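Local atomic coordinates of salt-tolerant glutaminase (Micrococcus luteus, PDB entry 3AGD), a protein that probably hydrolyses L-glutamine to L-glutamate and ammonium, acting as a salt-tolerant glutaminase. Residues Ala73-Arg78 / Ser227-Arg232; Arg318-Glu323 / Val327-Gln332; Ile41-Pro46 / Arg296-Asp301; Gly338-Val343 / Arg422-Glu427. One frame throughout, in Å; residues are numbered along the deposited sequence.

Interaction 1: Ala73-Arg78 / Ser227-Arg232; sequences AALVDR and SIVARR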
loop_
_atom_site.group_PDB
_atom_site.type_symbol
_atom_site.label_atom_id
_atom_site.label_comp_id
_atom_site.label_asym_id
_atom_site.label_seq_id
_atom_site.Cartn_x
_atom_site.Cartn_y
_atom_site.Cartn_z
ATOM N N ALA A 73 -13.309 -4.725 -16.268
ATOM C CA ALA A 73 -14.352 -5.470 -16.972
ATOM C C ALA A 73 -13.755 -6.581 -17.844
ATOM O O ALA A 73 -14.287 -7.691 -17.907
ATOM C CB ALA A 73 -15.177 -4.517 -17.835
ATOM N N ALA A 74 -12.654 -6.269 -18.520
ATOM C CA ALA A 74 -11.984 -7.238 -19.376
ATOM C C ALA A 74 -11.477 -8.418 -18.561
ATOM O O ALA A 74 -11.601 -9.571 -18.978
ATOM C CB ALA A 74 -10.828 -6.576 -20.109
ATOM N N LEU A 75 -10.896 -8.128 -17.401
ATOM C CA LEU A 75 -10.372 -9.180 -16.529
ATOM C C LEU A 75 -11.528 -10.050 -16.044
ATOM O O LEU A 75 -11.443 -11.282 -16.037
ATOM C CB LEU A 75 -9.623 -8.552 -15.345
ATOM C CG LEU A 75 -8.318 -7.836 -15.732
ATOM C CD1 LEU A 75 -7.889 -6.851 -14.653
ATOM C CD2 LEU A 75 -7.234 -8.882 -15.984
ATOM N N VAL A 76 -12.614 -9.402 -15.641
ATOM C CA VAL A 76 -13.795 -10.121 -15.180
ATOM C C VAL A 76 -14.366 -10.981 -16.305
ATOM O O VAL A 76 -14.681 -12.150 -16.113
ATOM C CB VAL A 76 -14.906 -9.147 -14.728
ATOM C CG1 VAL A 76 -16.226 -9.902 -14.558
ATOM C CG2 VAL A 76 -14.512 -8.490 -13.420
ATOM N N ASP A 77 -14.479 -10.398 -17.490
ATOM C CA ASP A 77 -15.051 -11.106 -18.623
ATOM C C ASP A 77 -14.237 -12.210 -19.261
ATOM O O ASP A 77 -14.785 -13.250 -19.610
ATOM C CB ASP A 77 -15.443 -10.114 -19.718
ATOM C CG ASP A 77 -16.533 -9.166 -19.273
ATOM O OD1 ASP A 77 -17.409 -9.601 -18.498
ATOM O OD2 ASP A 77 -16.522 -7.994 -19.708
ATOM N N ARG A 78 -12.937 -11.997 -19.418
ATOM C CA ARG A 78 -12.099 -12.984 -20.091
ATOM C C ARG A 78 -11.097 -13.737 -19.224
ATOM O O ARG A 78 -10.514 -14.720 -19.671
ATOM C CB ARG A 78 -11.363 -12.298 -21.246
ATOM C CG ARG A 78 -12.289 -11.563 -22.209
ATOM C CD ARG A 78 -13.058 -12.533 -23.098
ATOM N NE ARG A 78 -12.313 -12.881 -24.301
ATOM C CZ ARG A 78 -12.062 -12.032 -25.293
ATOM N NH1 ARG A 78 -12.498 -10.784 -25.235
ATOM N NH2 ARG A 78 -11.368 -12.430 -26.346
ATOM N N SER A 227 -11.689 -9.068 -5.534
ATOM C CA SER A 227 -10.611 -8.271 -4.961
ATOM C C SER A 227 -9.340 -8.390 -5.794
ATOM O O SER A 227 -8.628 -7.406 -5.996
ATOM C CB SER A 227 -10.322 -8.712 -3.526
ATOM O OG SER A 227 -9.842 -10.042 -3.511
ATOM N N ILE A 228 -9.059 -9.594 -6.286
ATOM C CA ILE A 228 -7.858 -9.811 -7.087
ATOM C C ILE A 228 -7.852 -8.948 -8.358
ATOM O O ILE A 228 -6.790 -8.552 -8.839
ATOM C CB ILE A 228 -7.698 -11.307 -7.457
ATOM C CG1 ILE A 228 -6.315 -11.544 -8.058
ATOM C CG2 ILE A 228 -8.791 -11.733 -8.431
ATOM C CD1 ILE A 228 -6.045 -12.993 -8.420
ATOM N N VAL A 229 -9.034 -8.654 -8.898
ATOM C CA VAL A 229 -9.127 -7.815 -10.093
ATOM C C VAL A 229 -8.886 -6.364 -9.690
ATOM O O VAL A 229 -8.170 -5.626 -10.371
ATOM C CB VAL A 229 -10.520 -7.920 -10.765
ATOM C CG1 VAL A 229 -10.725 -6.748 -11.722
ATOM C CG2 VAL A 229 -10.632 -9.246 -11.529
ATOM N N ALA A 230 -9.490 -5.959 -8.578
ATOM C CA ALA A 230 -9.334 -4.595 -8.093
ATOM C C ALA A 230 -7.857 -4.306 -7.817
ATOM O O ALA A 230 -7.343 -3.248 -8.181
ATOM C CB ALA A 230 -10.156 -4.397 -6.828
ATOM N N ARG A 231 -7.179 -5.262 -7.188
ATOM C CA ARG A 231 -5.765 -5.117 -6.853
ATOM C C ARG A 231 -4.890 -4.933 -8.089
ATOM O O ARG A 231 -3.941 -4.147 -8.077
ATOM C CB ARG A 231 -5.277 -6.340 -6.072
ATOM C CG ARG A 231 -5.446 -6.254 -4.561
ATOM C CD ARG A 231 -4.915 -7.526 -3.910
ATOM N NE ARG A 231 -3.904 -8.151 -4.760
ATOM C CZ ARG A 231 -3.945 -9.414 -5.174
ATOM N NH1 ARG A 231 -4.946 -10.206 -4.809
ATOM N NH2 ARG A 231 -3.002 -9.877 -5.983
ATOM N N ARG A 232 -5.205 -5.673 -9.145
ATOM C CA ARG A 232 -4.448 -5.587 -10.386
ATOM C C ARG A 232 -4.635 -4.211 -11.010
ATOM O O ARG A 232 -3.691 -3.612 -11.525
ATOM C CB ARG A 232 -4.915 -6.676 -11.365
ATOM C CG ARG A 232 -4.505 -6.450 -12.826
ATOM C CD ARG A 232 -2.995 -6.470 -13.038
ATOM N NE ARG A 232 -2.433 -7.819 -13.063
ATOM C CZ ARG A 232 -2.566 -8.681 -14.072
ATOM N NH1 ARG A 232 -3.248 -8.347 -15.161
ATOM N NH2 ARG A 232 -2.006 -9.879 -13.997
#
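Leu75 and Val229 face each other between two helix segments, 73-78 and 227-232. The segments run in roughly opposite directions, with 143° between them, and their axes come within 10.0 Å.

Most of the contact is apolar. Leu75 CB lies 4.0 Å from Val229 CG2, and Leu75 CD1 lies 4.1 Å from Val229 CG1. The side chains lie alongside each other with their tips pointing opposite ways. With CG1 anti to the backbone N (chi1 163°), Val229 turns both methyls to Leu75. Val76 joins at the margin, where its CG2 comes to 4.4 Å from Val229 CG2.

The second kind of contact uses the aliphatic part of an arginine. Arg232 CG lies 3.9 Å from Leu75 CD1, and the two side chains cross at about a right angle. The arginine chain bends at both chi2 and chi3. These bends bring the guanidinium beside the leucine, with Arg232 NH1 4.1 Å from Leu75 CD2.

The polar end of Arg232 is bonded outside the two segments. NH1 forms a salt bridge with Asp84 OD1 and a hydrogen bond with Tyr71 OH. These two partners hold a buried charged group in place beside apolar side chains.

Both segments lie in the glutaminase region, away from the substrate-binding residues. Helix 80-84 packs on the same side chains: Phe80 touches Leu75, Val229 and Arg232, and Val83 also touches Leu75. Helix 131-146 lies against helix 67-78 through Ala73 and Val76. Ile228 and Arg231 of helix 227-240 meet the second subunit.

Interaction 2: Arg318-Glu323 / Val327-Gln332; sequences RFVERE and VFLHLQ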
loop_
_atom_site.group_PDB
_atom_site.type_symbol
_atom_site.label_atom_id
_atom_site.label_comp_id
_atom_site.label_asym_id
_atom_site.label_seq_id
_atom_site.Cartn_x
_atom_site.Cartn_y
_atom_site.Cartn_z
ATOM N N ARG A 318 -10.142 -7.373 20.234
ATOM C CA ARG A 318 -10.854 -6.327 20.972
ATOM C C ARG A 318 -10.477 -6.381 22.457
ATOM O O ARG A 318 -10.284 -5.348 23.094
ATOM C CB ARG A 318 -12.368 -6.508 20.787
ATOM C CG ARG A 318 -13.238 -5.383 21.331
ATOM C CD ARG A 318 -14.712 -5.671 21.032
ATOM N NE ARG A 318 -15.629 -4.669 21.577
ATOM C CZ ARG A 318 -15.864 -3.474 21.037
ATOM N NH1 ARG A 318 -15.252 -3.102 19.918
ATOM N NH2 ARG A 318 -16.726 -2.648 21.616
ATOM N N PHE A 319 -10.388 -7.592 23.002
ATOM C CA PHE A 319 -9.999 -7.798 24.394
ATOM C C PHE A 319 -9.896 -9.282 24.736
ATOM O O PHE A 319 -10.411 -10.138 24.013
ATOM C CB PHE A 319 -10.974 -7.106 25.369
ATOM C CG PHE A 319 -12.348 -7.740 25.444
ATOM C CD1 PHE A 319 -13.471 -7.039 25.019
ATOM C CD2 PHE A 319 -12.524 -9.012 25.990
ATOM C CE1 PHE A 319 -14.753 -7.590 25.139
ATOM C CE2 PHE A 319 -13.799 -9.575 26.114
ATOM C CZ PHE A 319 -14.915 -8.862 25.689
ATOM N N VAL A 320 -9.206 -9.571 25.834
ATOM C CA VAL A 320 -9.036 -10.935 26.321
ATOM C C VAL A 320 -9.184 -10.846 27.831
ATOM O O VAL A 320 -8.336 -10.270 28.509
ATOM C CB VAL A 320 -7.639 -11.496 25.998
ATOM C CG1 VAL A 320 -7.588 -12.983 26.337
ATOM C CG2 VAL A 320 -7.312 -11.268 24.532
ATOM N N GLU A 321 -10.271 -11.398 28.354
ATOM C CA GLU A 321 -10.519 -11.347 29.786
ATOM C C GLU A 321 -10.610 -12.756 30.347
ATOM O O GLU A 321 -10.813 -13.712 29.600
ATOM C CB GLU A 321 -11.803 -10.558 30.049
ATOM C CG GLU A 321 -11.825 -9.251 29.268
ATOM C CD GLU A 321 -12.994 -8.350 29.610
ATOM O OE1 GLU A 321 -14.127 -8.854 29.755
ATOM O OE2 GLU A 321 -12.773 -7.126 29.716
ATOM N N ARG A 322 -10.455 -12.895 31.656
ATOM C CA ARG A 322 -10.501 -14.220 32.253
ATOM C C ARG A 322 -11.393 -14.352 33.471
ATOM O O ARG A 322 -11.437 -13.461 34.314
ATOM C CB ARG A 322 -9.089 -14.660 32.638
ATOM C CG ARG A 322 -9.048 -16.048 33.250
ATOM C CD ARG A 322 -7.634 -16.589 33.345
ATOM N NE ARG A 322 -7.622 -17.938 33.899
ATOM C CZ ARG A 322 -6.539 -18.701 34.002
ATOM N NH1 ARG A 322 -6.637 -19.916 34.526
ATOM N NH2 ARG A 322 -5.363 -18.254 33.574
ATOM N N GLU A 323 -12.122 -15.459 33.558
ATOM C CA GLU A 323 -12.946 -15.702 34.738
ATOM C C GLU A 323 -12.679 -17.114 35.196
ATOM O O GLU A 323 -13.311 -18.070 34.742
ATOM C CB GLU A 323 -14.435 -15.518 34.465
ATOM C CG GLU A 323 -14.790 -14.116 34.060
ATOM C CD GLU A 323 -16.282 -13.878 34.013
ATOM O OE1 GLU A 323 -17.044 -14.847 33.800
ATOM O OE2 GLU A 323 -16.693 -12.711 34.178
ATOM N N VAL A 327 -11.646 -18.135 29.500
ATOM C CA VAL A 327 -11.162 -16.916 28.889
ATOM C C VAL A 327 -12.137 -16.445 27.808
ATOM O O VAL A 327 -12.677 -17.253 27.052
ATOM C CB VAL A 327 -9.770 -17.174 28.275
ATOM C CG1 VAL A 327 -9.338 -15.999 27.419
ATOM C CG2 VAL A 327 -8.760 -17.428 29.392
ATOM N N PHE A 328 -12.379 -15.140 27.756
ATOM C CA PHE A 328 -13.268 -14.575 26.748
ATOM C C PHE A 328 -12.390 -13.776 25.807
ATOM O O PHE A 328 -11.770 -12.787 26.200
ATOM C CB PHE A 328 -14.320 -13.665 27.387
ATOM C CG PHE A 328 -15.088 -14.324 28.488
ATOM C CD1 PHE A 328 -14.459 -14.653 29.685
ATOM C CD2 PHE A 328 -16.417 -14.682 28.309
ATOM C CE1 PHE A 328 -15.139 -15.329 30.689
ATOM C CE2 PHE A 328 -17.112 -15.361 29.308
ATOM C CZ PHE A 328 -16.470 -15.688 30.500
ATOM N N LEU A 329 -12.324 -14.229 24.564
ATOM C CA LEU A 329 -11.506 -13.578 23.558
ATOM C C LEU A 329 -12.431 -12.998 22.487
ATOM O O LEU A 329 -13.008 -13.739 21.692
ATOM C CB LEU A 329 -10.562 -14.612 22.945
ATOM C CG LEU A 329 -9.294 -14.183 22.205
ATOM C CD1 LEU A 329 -8.733 -15.407 21.497
ATOM C CD2 LEU A 329 -9.582 -13.094 21.196
ATOM N N HIS A 330 -12.578 -11.677 22.474
ATOM C CA HIS A 330 -13.437 -11.020 21.493
ATOM C C HIS A 330 -12.638 -10.357 20.367
ATOM O O HIS A 330 -11.735 -9.554 20.620
ATOM C CB HIS A 330 -14.324 -9.986 22.189
ATOM C CG HIS A 330 -15.453 -10.586 22.968
ATOM N ND1 HIS A 330 -15.268 -11.582 23.901
ATOM C CD2 HIS A 330 -16.784 -10.333 22.948
ATOM C CE1 HIS A 330 -16.434 -11.919 24.423
ATOM N NE2 HIS A 330 -17.370 -11.176 23.861
ATOM N N LEU A 331 -12.982 -10.705 19.128
ATOM C CA LEU A 331 -12.319 -10.173 17.945
ATOM C C LEU A 331 -13.164 -9.072 17.301
ATOM O O LEU A 331 -14.339 -8.912 17.632
ATOM C CB LEU A 331 -12.072 -11.306 16.940
ATOM C CG LEU A 331 -11.353 -12.543 17.494
ATOM C CD1 LEU A 331 -11.075 -13.532 16.372
ATOM C CD2 LEU A 331 -10.048 -12.116 18.153
ATOM N N GLN A 332 -12.571 -8.318 16.377
ATOM C CA GLN A 332 -13.292 -7.229 15.713
ATOM C C GLN A 332 -12.549 -6.771 14.457
ATOM O O GLN A 332 -11.402 -7.159 14.236
ATOM C CB GLN A 332 -13.430 -6.041 16.674
ATOM C CG GLN A 332 -12.101 -5.344 16.944
ATOM C CD GLN A 332 -12.167 -4.316 18.056
ATOM O OE1 GLN A 332 -13.229 -3.775 18.359
ATOM N NE2 GLN A 332 -11.018 -4.027 18.662
#
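Arg318 and Phe319 share one partner, His330, in a classic beta bulge of the hairpin of strands 317-323 and 326-332. The hairpin forms part of the mixed sheet of the STAS region. His330 O accepts a hydrogen bond from Arg318 N at 2.7 Å, in the carbonyl plane, and a weak one from Phe319 N. Beyond the bulge, Glu321 and Phe328 are a hydrogen-bonded pair, while Val320 meets Leu329 as a non-hydrogen-bonded one.

Along the Arg318 side chain, CB sits 3.1 Å from His330 O. CG is anti to the backbone N (chi1 -172°), and the chain stays extended to NE and crosses Gln332 at about a right angle. CG is 3.4 Å from Gln332 OE1, and CD is 3.6 Å from that oxygen. NE and CZ pass farther off. The guanidinium then twists out of line (chi4 78°), and NH1 reaches Gln332 OE1 at 2.6 Å. Arg318 O bonds to Arg318 NH2 of the second subunit.

The Phe319 and His330 rings form an offset stack, with planes 23° apart. His330 CB also makes a CH-pi contact over a phenylalanine face.

Gln332 OE1 has a second donor, NE2 of Gln332 of the second subunit. The Arg318 NH1 bond to OE1 lies close to the guanidinium plane.

Interaction 3: Ile41-Pro46 / Arg296-Asp301; sequences IALATP and RRLSED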
loop_
_atom_site.group_PDB
_atom_site.type_symbol
_atom_site.label_atom_id
_atom_site.label_comp_id
_atom_site.label_asym_id
_atom_site.label_seq_id
_atom_site.Cartn_x
_atom_site.Cartn_y
_atom_site.Cartn_z
ATOM N N ILE A 41 -14.218 18.902 -6.297
ATOM C CA ILE A 41 -13.506 17.801 -5.670
ATOM C C ILE A 41 -14.452 16.985 -4.791
ATOM O O ILE A 41 -15.392 17.524 -4.211
ATOM C CB ILE A 41 -12.346 18.338 -4.809
ATOM C CG1 ILE A 41 -11.498 17.180 -4.286
ATOM C CG2 ILE A 41 -12.901 19.153 -3.650
ATOM C CD1 ILE A 41 -10.162 17.633 -3.749
ATOM N N ALA A 42 -14.198 15.685 -4.693
ATOM C CA ALA A 42 -15.037 14.813 -3.883
ATOM C C ALA A 42 -14.253 13.617 -3.371
ATOM O O ALA A 42 -13.386 13.082 -4.070
ATOM C CB ALA A 42 -16.234 14.331 -4.699
ATOM N N LEU A 43 -14.560 13.206 -2.146
ATOM C CA LEU A 43 -13.910 12.059 -1.535
ATOM C C LEU A 43 -14.988 11.072 -1.127
ATOM O O LEU A 43 -15.961 11.452 -0.485
ATOM C CB LEU A 43 -13.122 12.475 -0.290
ATOM C CG LEU A 43 -12.021 13.534 -0.408
ATOM C CD1 LEU A 43 -11.344 13.694 0.949
ATOM C CD2 LEU A 43 -11.005 13.131 -1.459
ATOM N N ALA A 44 -14.820 9.813 -1.519
ATOM C CA ALA A 44 -15.766 8.760 -1.171
ATOM C C ALA A 44 -15.013 7.803 -0.265
ATOM O O ALA A 44 -13.994 7.242 -0.660
ATOM C CB ALA A 44 -16.245 8.040 -2.417
ATOM N N THR A 45 -15.518 7.629 0.950
ATOM C CA THR A 45 -14.893 6.769 1.945
ATOM C C THR A 45 -15.502 5.372 1.999
ATOM O O THR A 45 -16.579 5.129 1.451
ATOM C CB THR A 45 -15.029 7.387 3.340
ATOM O OG1 THR A 45 -16.419 7.547 3.648
ATOM C CG2 THR A 45 -14.349 8.742 3.392
ATOM N N PRO A 46 -14.814 4.430 2.661
ATOM C CA PRO A 46 -15.342 3.067 2.760
ATOM C C PRO A 46 -16.586 3.065 3.650
ATOM O O PRO A 46 -17.488 2.250 3.478
ATOM C CB PRO A 46 -14.186 2.288 3.386
ATOM C CG PRO A 46 -12.975 3.068 2.963
ATOM C CD PRO A 46 -13.431 4.489 3.159
ATOM N N ARG A 296 -1.860 16.292 -4.677
ATOM C CA ARG A 296 -0.616 16.472 -3.931
ATOM C C ARG A 296 -0.938 17.049 -2.553
ATOM O O ARG A 296 -0.358 16.638 -1.551
ATOM C CB ARG A 296 0.335 17.418 -4.677
ATOM C CG ARG A 296 0.880 16.863 -5.996
ATOM C CD ARG A 296 1.844 17.851 -6.637
ATOM N NE ARG A 296 2.251 17.470 -7.990
ATOM C CZ ARG A 296 3.125 16.509 -8.283
ATOM N NH1 ARG A 296 3.705 15.803 -7.320
ATOM N NH2 ARG A 296 3.429 16.264 -9.550
ATOM N N ARG A 297 -1.874 17.996 -2.506
ATOM C CA ARG A 297 -2.269 18.607 -1.241
ATOM C C ARG A 297 -3.032 17.625 -0.348
ATOM O O ARG A 297 -2.860 17.631 0.869
ATOM C CB ARG A 297 -3.119 19.859 -1.491
ATOM C CG ARG A 297 -2.311 21.105 -1.842
ATOM C CD ARG A 297 -1.503 21.600 -0.637
ATOM N NE ARG A 297 -2.341 22.186 0.414
ATOM C CZ ARG A 297 -2.801 23.436 0.401
ATOM N NH1 ARG A 297 -2.506 24.246 -0.607
ATOM N NH2 ARG A 297 -3.562 23.878 1.396
ATOM N N LEU A 298 -3.877 16.785 -0.942
ATOM C CA LEU A 298 -4.625 15.810 -0.154
ATOM C C LEU A 298 -3.647 14.851 0.516
ATOM O O LEU A 298 -3.799 14.506 1.686
ATOM C CB LEU A 298 -5.590 15.022 -1.041
ATOM C CG LEU A 298 -6.844 15.742 -1.538
ATOM C CD1 LEU A 298 -7.620 14.828 -2.473
ATOM C CD2 LEU A 298 -7.706 16.142 -0.355
ATOM N N SER A 299 -2.640 14.428 -0.240
ATOM C CA SER A 299 -1.624 13.517 0.271
ATOM C C SER A 299 -0.825 14.156 1.409
ATOM O O SER A 299 -0.601 13.530 2.450
ATOM C CB SER A 299 -0.673 13.101 -0.856
ATOM O OG SER A 299 0.495 12.484 -0.335
ATOM N N GLU A 300 -0.401 15.402 1.214
ATOM C CA GLU A 300 0.378 16.095 2.233
ATOM C C GLU A 300 -0.408 16.556 3.459
ATOM O O GLU A 300 0.034 16.349 4.589
ATOM C CB GLU A 300 1.103 17.301 1.635
ATOM C CG GLU A 300 1.899 18.075 2.676
ATOM C CD GLU A 300 2.706 19.210 2.084
ATOM O OE1 GLU A 300 2.116 20.056 1.374
ATOM O OE2 GLU A 300 3.931 19.259 2.336
ATOM N N ASP A 301 -1.559 17.185 3.242
ATOM C CA ASP A 301 -2.367 17.688 4.349
ATOM C C ASP A 301 -2.944 16.597 5.241
ATOM O O ASP A 301 -3.027 16.759 6.455
ATOM C CB ASP A 301 -3.510 18.557 3.824
ATOM C CG ASP A 301 -3.017 19.820 3.162
ATOM O OD1 ASP A 301 -1.887 20.241 3.483
ATOM O OD2 ASP A 301 -3.759 20.399 2.336
#
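Leu298 CD1 is the methyl on which strand 40-44 and helix 289-301 meet. Ile41 CD1 lies 4.0 Å from it, and Leu43 CD2 lies 3.9 Å from it. Ile41 and Leu298 reach toward each other tip to tip. Leu43 instead slides past Leu298 in the opposite direction. All three side chains are buried.

Ile41 has CG1 anti to the backbone N (chi1 -173°) and is extended again at chi2. Its CD1 is thus carried out from the strand toward the helix.

The next shell closes around these methyls. Ile41 packs on Leu9 and Val13 of helix 4-16, and Leu298 packs on Tyr8 of that helix. Ile275 of the neighbouring strand touches both Leu43 and Leu298.

Farther out, polar groups fix the helix. Arg297 NE forms a salt bridge with Asp301 OD2 at 3.0 Å, one turn along, and meets this oxygen on its syn side. Tyr8 OH is also bonded to Asp301 OD2, and Arg297 NH1 pairs with Glu15. Helix 289-301 is thereby joined to helix 4-16 by charge as well as by packing.

On the strand, Ala42 and Ala44 alternate with Ile41 and Leu43 and pack on helix 201-212. Strand 40-44 itself pairs with strands 50-54 and 273-278. An antiparallel sheet with helices 4-16 and 289-301 on one face and helix 201-212 on the other is consistent with the beta-lactamase-like fold of the glutaminase family.

Interaction 4: Gly338-Val343 / Arg422-Glu427; sequences GGAEAV and RRLIAE
Val343 N is bonded to Gly339 O at 2.9 Å, a helical bond that fixes the turn presenting Ala340 and Val343 to Ile425. Between the helices themselves the contact is purely apolar. Segments 338-343 and 422-427 run nearly parallel, at 9°, with axes 9.2 Å apart at their closest.

Ala340 is the small residue at the centre. Its CB lies 3.8 Å from Leu424 CD1 and 4.1 Å from Leu424 CB. It also lies 4.5 Å from Ile425 CG1. Leu424 CG sits beside the backbone N (chi1 -70°), and from there its CD1 branch reaches the alanine methyl. Val343 adds a second point one turn on, where its CG1 is 4.3 Å from Ile425 CG1. The touching residues are all buried.

Leu424 also packs on Phe337 and Leu344 of helix 337-349. Ile425 rests on Leu409 and Ile417 of strand 406-417. Ile425 thus touches both the sheet and helix 337-349.

The second subunit also touches the pair. Glu341 is bonded through OE1 to Thr47 and through OE2 to His51 of that subunit. Ile5 of the second subunit packs on Leu424.

Helix 419-434 links the parallel strands 406-417 and 438-442 as a beta-alpha-beta crossover. Neighbouring parallel helices packed beside such a sheet are consistent with the STAS domain.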
loop_
_atom_site.group_PDB
_atom_site.type_symbol
_atom_site.label_atom_id
_atom_site.label_comp_id
_atom_site.label_asym_id
_atom_site.label_seq_id
_atom_site.Cartn_x
_atom_site.Cartn_y
_atom_site.Cartn_z
ATOM N N GLY A 338 -3.083 -9.956 8.467
ATOM C CA GLY A 338 -2.651 -9.135 9.585
ATOM C C GLY A 338 -3.360 -9.361 10.906
ATOM O O GLY A 338 -2.714 -9.537 11.944
ATOM N N GLY A 339 -4.687 -9.334 10.877
ATOM C CA GLY A 339 -5.451 -9.541 12.092
ATOM C C GLY A 339 -5.370 -10.975 12.583
ATOM O O GLY A 339 -5.264 -11.219 13.783
ATOM N N ALA A 340 -5.414 -11.926 11.655
ATOM C CA ALA A 340 -5.350 -13.338 12.015
ATOM C C ALA A 340 -4.028 -13.678 12.708
ATOM O O ALA A 340 -3.999 -14.471 13.646
ATOM C CB ALA A 340 -5.533 -14.202 10.772
ATOM N N GLU A 341 -2.939 -13.076 12.236
ATOM C CA GLU A 341 -1.617 -13.303 12.818
ATOM C C GLU A 341 -1.674 -12.878 14.283
ATOM O O GLU A 341 -1.151 -13.562 15.164
ATOM C CB GLU A 341 -0.570 -12.471 12.061
ATOM C CG GLU A 341 0.897 -12.747 12.413
ATOM C CD GLU A 341 1.305 -12.216 13.779
ATOM O OE1 GLU A 341 0.851 -11.116 14.155
ATOM O OE2 GLU A 341 2.098 -12.891 14.470
ATOM N N ALA A 342 -2.326 -11.746 14.530
ATOM C CA ALA A 342 -2.467 -11.212 15.878
ATOM C C ALA A 342 -3.342 -12.123 16.731
ATOM O O ALA A 342 -3.059 -12.337 17.910
ATOM C CB ALA A 342 -3.062 -9.817 15.821
ATOM N N VAL A 343 -4.409 -12.654 16.138
ATOM C CA VAL A 343 -5.306 -13.549 16.861
ATOM C C VAL A 343 -4.551 -14.809 17.279
ATOM O O VAL A 343 -4.677 -15.268 18.411
ATOM C CB VAL A 343 -6.526 -13.936 16.001
ATOM C CG1 VAL A 343 -7.386 -14.965 16.735
ATOM C CG2 VAL A 343 -7.349 -12.692 15.701
ATOM N N ARG A 422 -9.590 -16.892 7.846
ATOM C CA ARG A 422 -10.547 -17.945 8.130
ATOM C C ARG A 422 -9.834 -19.296 8.307
ATOM O O ARG A 422 -10.196 -20.090 9.169
ATOM C CB ARG A 422 -11.555 -17.985 6.977
ATOM C CG ARG A 422 -12.705 -18.931 7.134
ATOM C CD ARG A 422 -13.691 -18.766 5.977
ATOM N NE ARG A 422 -14.591 -17.626 6.144
ATOM C CZ ARG A 422 -14.623 -16.561 5.346
ATOM N NH1 ARG A 422 -13.796 -16.469 4.313
ATOM N NH2 ARG A 422 -15.503 -15.592 5.570
ATOM N N ARG A 423 -8.808 -19.541 7.499
ATOM C CA ARG A 423 -8.043 -20.782 7.580
ATOM C C ARG A 423 -7.086 -20.766 8.775
ATOM O O ARG A 423 -6.910 -21.777 9.458
ATOM C CB ARG A 423 -7.242 -20.987 6.294
ATOM C CG ARG A 423 -6.216 -22.108 6.363
ATOM C CD ARG A 423 -5.271 -22.052 5.176
ATOM N NE ARG A 423 -4.578 -20.768 5.100
ATOM C CZ ARG A 423 -3.672 -20.457 4.179
ATOM N NH1 ARG A 423 -3.338 -21.340 3.248
ATOM N NH2 ARG A 423 -3.100 -19.261 4.188
ATOM N N LEU A 424 -6.461 -19.620 9.021
ATOM C CA LEU A 424 -5.528 -19.490 10.132
ATOM C C LEU A 424 -6.226 -19.638 11.483
ATOM O O LEU A 424 -5.744 -20.352 12.357
ATOM C CB LEU A 424 -4.803 -18.139 10.066
ATOM C CG LEU A 424 -3.797 -17.987 8.920
ATOM C CD1 LEU A 424 -3.261 -16.559 8.870
ATOM C CD2 LEU A 424 -2.657 -18.974 9.121
ATOM N N ILE A 425 -7.362 -18.969 11.652
ATOM C CA ILE A 425 -8.099 -19.042 12.911
ATOM C C ILE A 425 -8.666 -20.443 13.167
ATOM O O ILE A 425 -8.687 -20.912 14.308
ATOM C CB ILE A 425 -9.243 -18.017 12.935
ATOM C CG1 ILE A 425 -8.658 -16.603 12.923
ATOM C CG2 ILE A 425 -10.118 -18.228 14.169
ATOM C CD1 ILE A 425 -9.700 -15.495 12.951
ATOM N N ALA A 426 -9.121 -21.110 12.111
ATOM C CA ALA A 426 -9.676 -22.454 12.243
ATOM C C ALA A 426 -8.590 -23.403 12.751
ATOM O O ALA A 426 -8.847 -24.270 13.587
ATOM C CB ALA A 426 -10.217 -22.938 10.892
ATOM N N GLU A 427 -7.379 -23.227 12.236
ATOM C CA GLU A 427 -6.234 -24.042 12.631
ATOM C C GLU A 427 -5.862 -23.752 14.084
ATOM O O GLU A 427 -5.573 -24.666 14.857
ATOM C CB GLU A 427 -5.040 -23.739 11.724
ATOM C CG GLU A 427 -3.742 -24.445 12.107
ATOM C CD GLU A 427 -3.845 -25.959 12.031
ATOM O OE1 GLU A 427 -4.389 -26.471 11.032
ATOM O OE2 GLU A 427 -3.368 -26.639 12.961
#

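In the fold
From the N terminus, strand 40-44 opens interaction 3, which closes only at helix 289-301, some 250 residues later. Interaction 1 opens and closes within that span and joins helix 67-78 to helix 227-240. Both belong to the glutaminase region, and their nearest atoms are about 13 Å apart. The chain then enters the STAS region. Interaction 2 closes a tight hairpin at 318-332. Interaction 4 follows in series and closes a longer loop between helices 337-349 and 419-434. Interactions 2 and 4 touch, with Leu331 CD2 3.7 Å from Val343 CG2 and Leu331 CD1 4.2 Å from Ile425 CD1. This ties the hairpin to both helices. All four contacts also reach the second subunit.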